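Local coordinates for fructokinase (Vibrio cholerae serotype O1, PDB 5EYN), which catalyses the phosphorylation of D-fructose by ATP as a metal-binding sugar kinase of the PfkB (ribokinase-like) family, at residues K41-A55 and F72-V85. Residues are numbered along the deposited sequence; the frame is centred on the assembly and turned at random.
Sequences KCPGGAPANVAVAIA and FGRFMQQTLTDEQV. With FRU (beta-D-fructofuranose), chain B.
Helix 46-55 runs beside helix 72-82, their N-to-C directions 21° apart and their axes 10.4 Å from each other, while strand 41-44, the outermost strand of this chain's lid sheet, where K41 makes backbone hydrogen bonds to the second subunit, slants across the start of helix 72-82. In this ribokinase-like fold the lid strand thus packs on a helix of the large alpha/beta domain and leads through G44-G45, at the fructose site, into helix 46-55. K41 and F75 slide past each other: K41 CE lies over one face, 3.5 Å from the F75 ring centroid (a CH-pi contact), and K41 NZ makes a cation-pi contact 4.2 Å from the same centroid. T79 OG1, hydrogen-bonded to F75 O, sits over the opposite ring face, and P43 N meets the ring edge at CE2. M76, its chain bent twice beyond CB, curls under P43; M76 SD is 3.6 Å from P43 CB and M76 CE reaches G44 O. Farther along, V52 CG2 packs on L80 CD2 at 3.9 Å and V52 CG1 rests on the carboxylate end of E83, whose charge is paired with R56. Just past the Schellman motif that ends helix 72-82 at Q84, V85 CG1 packs on A51 CB, while V85 CG2 lies against A51 O and A55 CB. At the pocket end, G45 N-H donates almost straight (172°) to fructose O4, which N49 ND2 also grips at 3.2 Å, while A46 N donates to fructose O1 at 3.0 Å.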
# COMPACT_ATOMS: atom_id res chain seq x y z
N LYS A 41 -1.05 -9.82 -7.80
CA LYS A 41 -0.09 -9.61 -6.73
C LYS A 41 1.24 -10.16 -7.22
O LYS A 41 1.48 -11.35 -7.18
CB LYS A 41 -0.53 -10.37 -5.48
CG LYS A 41 0.40 -10.20 -4.31
CD LYS A 41 0.03 -11.06 -3.13
CE LYS A 41 0.56 -12.46 -3.25
NZ LYS A 41 0.04 -13.28 -2.14
N CYS A 42 2.10 -9.28 -7.73
CA CYS A 42 3.34 -9.72 -8.37
C CYS A 42 4.57 -9.36 -7.52
O CYS A 42 4.73 -8.22 -7.04
CB CYS A 42 3.50 -9.04 -9.72
SG CYS A 42 2.29 -9.58 -10.92
N PRO A 43 5.46 -10.33 -7.31
CA PRO A 43 6.70 -9.99 -6.61
C PRO A 43 7.54 -9.10 -7.49
O PRO A 43 7.61 -9.28 -8.71
CB PRO A 43 7.36 -11.35 -6.41
CG PRO A 43 6.83 -12.21 -7.55
CD PRO A 43 5.42 -11.74 -7.78
N GLY A 44 8.21 -8.14 -6.87
CA GLY A 44 8.98 -7.18 -7.61
C GLY A 44 9.99 -6.50 -6.71
O GLY A 44 10.38 -7.01 -5.67
N GLY A 45 10.42 -5.33 -7.18
CA GLY A 45 11.47 -4.57 -6.53
C GLY A 45 12.77 -4.83 -7.28
O GLY A 45 13.25 -5.95 -7.33
N ALA A 46 13.36 -3.78 -7.85
CA ALA A 46 14.44 -3.98 -8.80
C ALA A 46 15.56 -4.90 -8.32
O ALA A 46 15.93 -5.82 -9.03
CB ALA A 46 15.01 -2.65 -9.28
N PRO A 47 16.13 -4.67 -7.12
CA PRO A 47 17.22 -5.58 -6.74
C PRO A 47 16.74 -7.03 -6.51
O PRO A 47 17.49 -7.97 -6.75
CB PRO A 47 17.78 -4.96 -5.46
CG PRO A 47 16.73 -4.09 -4.97
CD PRO A 47 15.96 -3.59 -6.14
N ALA A 48 15.50 -7.20 -6.07
CA ALA A 48 14.94 -8.55 -5.93
C ALA A 48 14.78 -9.20 -7.30
O ALA A 48 15.09 -10.38 -7.49
CB ALA A 48 13.61 -8.50 -5.19
N ASN A 49 14.33 -8.41 -8.27
CA ASN A 49 14.18 -8.87 -9.64
C ASN A 49 15.51 -9.32 -10.18
O ASN A 49 15.61 -10.38 -10.82
CB ASN A 49 13.64 -7.73 -10.52
CG ASN A 49 12.24 -7.29 -10.13
OD1 ASN A 49 11.47 -8.03 -9.53
ND2 ASN A 49 11.90 -6.07 -10.51
N VAL A 50 16.56 -8.53 -9.96
CA VAL A 50 17.89 -8.91 -10.42
C VAL A 50 18.36 -10.21 -9.77
O VAL A 50 18.93 -11.10 -10.43
CB VAL A 50 18.90 -7.78 -10.19
CG1 VAL A 50 20.28 -8.22 -10.61
CG2 VAL A 50 18.50 -6.52 -10.97
N ALA A 51 18.12 -10.32 -8.46
CA ALA A 51 18.52 -11.51 -7.73
C ALA A 51 17.88 -12.74 -8.34
O ALA A 51 18.53 -13.76 -8.56
CB ALA A 51 18.14 -11.40 -6.26
N VAL A 52 16.58 -12.66 -8.61
CA VAL A 52 15.86 -13.80 -9.14
C VAL A 52 16.33 -14.07 -10.57
O VAL A 52 16.45 -15.23 -10.96
CB VAL A 52 14.35 -13.55 -9.06
CG1 VAL A 52 13.57 -14.61 -9.82
CG2 VAL A 52 13.91 -13.54 -7.60
N ALA A 53 16.60 -13.03 -11.36
CA ALA A 53 17.06 -13.24 -12.72
C ALA A 53 18.35 -14.04 -12.71
O ALA A 53 18.52 -14.95 -13.52
CB ALA A 53 17.29 -11.94 -13.42
N ILE A 54 19.27 -13.67 -11.83
CA ILE A 54 20.54 -14.37 -11.73
C ILE A 54 20.33 -15.83 -11.31
O ILE A 54 20.89 -16.75 -11.90
CB ILE A 54 21.47 -13.64 -10.75
CG1 ILE A 54 21.91 -12.31 -11.37
CG2 ILE A 54 22.67 -14.50 -10.44
CD1 ILE A 54 22.58 -11.36 -10.38
N ALA A 55 19.51 -16.04 -10.29
CA ALA A 55 19.22 -17.38 -9.81
C ALA A 55 18.58 -18.27 -10.88
O ALA A 55 18.93 -19.44 -11.02
CB ALA A 55 18.35 -17.32 -8.56
N PHE A 72 3.01 -9.00 2.84
CA PHE A 72 3.76 -8.73 1.63
C PHE A 72 5.25 -9.02 1.83
O PHE A 72 5.93 -9.57 0.94
CB PHE A 72 3.56 -7.29 1.15
CG PHE A 72 2.23 -7.05 0.48
CD1 PHE A 72 1.28 -8.06 0.34
CD2 PHE A 72 1.95 -5.81 -0.03
CE1 PHE A 72 0.08 -7.81 -0.29
CE2 PHE A 72 0.75 -5.56 -0.66
CZ PHE A 72 -0.19 -6.55 -0.78
N GLY A 73 5.77 -8.70 3.01
CA GLY A 73 7.16 -8.98 3.30
C GLY A 73 7.42 -10.46 3.35
O GLY A 73 8.44 -10.94 2.85
N ARG A 74 6.49 -11.20 3.95
CA ARG A 74 6.62 -12.64 4.03
C ARG A 74 6.49 -13.25 2.64
O ARG A 74 7.15 -14.24 2.33
CB ARG A 74 5.61 -13.23 5.00
CG ARG A 74 5.94 -12.92 6.44
CD ARG A 74 5.04 -13.65 7.40
NE ARG A 74 3.73 -13.02 7.51
CZ ARG A 74 3.47 -11.97 8.29
NH1 ARG A 74 4.42 -11.42 9.03
NH2 ARG A 74 2.25 -11.46 8.31
N PHE A 75 5.64 -12.67 1.80
CA PHE A 75 5.50 -13.12 0.42
C PHE A 75 6.80 -12.92 -0.34
O PHE A 75 7.19 -13.76 -1.14
CB PHE A 75 4.36 -12.36 -0.24
CG PHE A 75 4.22 -12.60 -1.72
CD1 PHE A 75 3.78 -13.82 -2.21
CD2 PHE A 75 4.49 -11.59 -2.61
CE1 PHE A 75 3.64 -14.01 -3.56
CE2 PHE A 75 4.33 -11.77 -3.97
CZ PHE A 75 3.91 -12.99 -4.44
N MET A 76 7.50 -11.81 -0.09
CA MET A 76 8.77 -11.59 -0.77
C MET A 76 9.86 -12.53 -0.25
O MET A 76 10.67 -13.04 -1.04
CB MET A 76 9.22 -10.12 -0.70
CG MET A 76 8.29 -9.20 -1.51
SD MET A 76 8.01 -9.77 -3.20
CE MET A 76 9.63 -9.70 -3.88
N GLN A 77 9.88 -12.79 1.05
CA GLN A 77 10.78 -13.82 1.58
C GLN A 77 10.51 -15.16 0.92
O GLN A 77 11.44 -15.86 0.52
CB GLN A 77 10.61 -13.95 3.10
CG GLN A 77 11.49 -15.02 3.73
CD GLN A 77 11.18 -15.23 5.20
OE1 GLN A 77 10.01 -15.27 5.61
NE2 GLN A 77 12.22 -15.34 6.02
N GLN A 78 9.24 -15.53 0.83
CA GLN A 78 8.86 -16.80 0.23
C GLN A 78 9.30 -16.86 -1.23
O GLN A 78 9.78 -17.89 -1.72
CB GLN A 78 7.34 -17.01 0.30
CG GLN A 78 6.89 -18.39 -0.17
CD GLN A 78 7.48 -19.49 0.68
OE1 GLN A 78 7.29 -19.51 1.90
NE2 GLN A 78 8.23 -20.39 0.06
N THR A 79 9.13 -15.75 -1.93
CA THR A 79 9.49 -15.68 -3.34
C THR A 79 10.99 -15.90 -3.51
O THR A 79 11.43 -16.71 -4.32
CB THR A 79 9.08 -14.33 -3.96
OG1 THR A 79 7.65 -14.19 -3.94
CG2 THR A 79 9.57 -14.21 -5.40
N LEU A 80 11.80 -15.17 -2.74
CA LEU A 80 13.25 -15.35 -2.85
C LEU A 80 13.65 -16.79 -2.50
O LEU A 80 14.52 -17.37 -3.15
CB LEU A 80 13.99 -14.35 -1.97
CG LEU A 80 13.81 -12.90 -2.41
CD1 LEU A 80 14.64 -12.02 -1.50
CD2 LEU A 80 14.18 -12.65 -3.85
N THR A 81 13.03 -17.35 -1.47
CA THR A 81 13.28 -18.74 -1.08
C THR A 81 12.96 -19.68 -2.24
O THR A 81 13.79 -20.52 -2.62
CB THR A 81 12.42 -19.13 0.13
OG1 THR A 81 12.85 -18.38 1.28
CG2 THR A 81 12.54 -20.61 0.43
N ASP A 82 11.77 -19.53 -2.79
CA ASP A 82 11.33 -20.38 -3.90
C ASP A 82 12.32 -20.29 -5.05
O ASP A 82 12.58 -21.29 -5.72
CB ASP A 82 9.96 -19.94 -4.42
CG ASP A 82 8.82 -20.28 -3.49
OD1 ASP A 82 7.70 -19.80 -3.76
OD2 ASP A 82 9.03 -21.00 -2.49
N GLU A 83 12.85 -19.09 -5.28
CA GLU A 83 13.71 -18.82 -6.43
C GLU A 83 15.18 -19.16 -6.18
O GLU A 83 16.01 -18.93 -7.04
CB GLU A 83 13.57 -17.36 -6.87
CG GLU A 83 12.17 -16.99 -7.34
CD GLU A 83 11.80 -17.61 -8.68
OE1 GLU A 83 10.60 -17.56 -9.04
OE2 GLU A 83 12.70 -18.13 -9.38
N GLN A 84 15.48 -19.71 -5.00
CA GLN A 84 16.84 -20.16 -4.68
C GLN A 84 17.82 -18.99 -4.59
O GLN A 84 19.01 -19.12 -4.89
CB GLN A 84 17.32 -21.20 -5.69
CG GLN A 84 16.36 -22.37 -5.85
CD GLN A 84 16.75 -23.27 -7.00
OE1 GLN A 84 15.99 -23.46 -7.95
NE2 GLN A 84 17.95 -23.81 -6.93
N VAL A 85 17.29 -17.84 -4.15
CA VAL A 85 18.11 -16.70 -3.83
C VAL A 85 18.39 -16.82 -2.34
O VAL A 85 17.48 -17.06 -1.56
CB VAL A 85 17.35 -15.39 -4.11
CG1 VAL A 85 18.12 -14.17 -3.60
CG2 VAL A 85 17.05 -15.25 -5.59
C1 FRU B . 11.04 -0.27 -7.70
C2 FRU B . 10.31 -0.78 -8.93
C3 FRU B . 9.38 -1.96 -8.74
C4 FRU B . 9.55 -2.78 -9.98
C5 FRU B . 10.94 -2.45 -10.37
C6 FRU B . 11.18 -2.47 -11.86
O1 FRU B . 11.97 -1.20 -7.24
O2 FRU B . 9.57 0.30 -9.42
O3 FRU B . 8.10 -1.47 -8.50
O4 FRU B . 9.43 -4.15 -9.77
O5 FRU B . 11.27 -1.18 -9.85
O6 FRU B . 12.51 -2.13 -12.18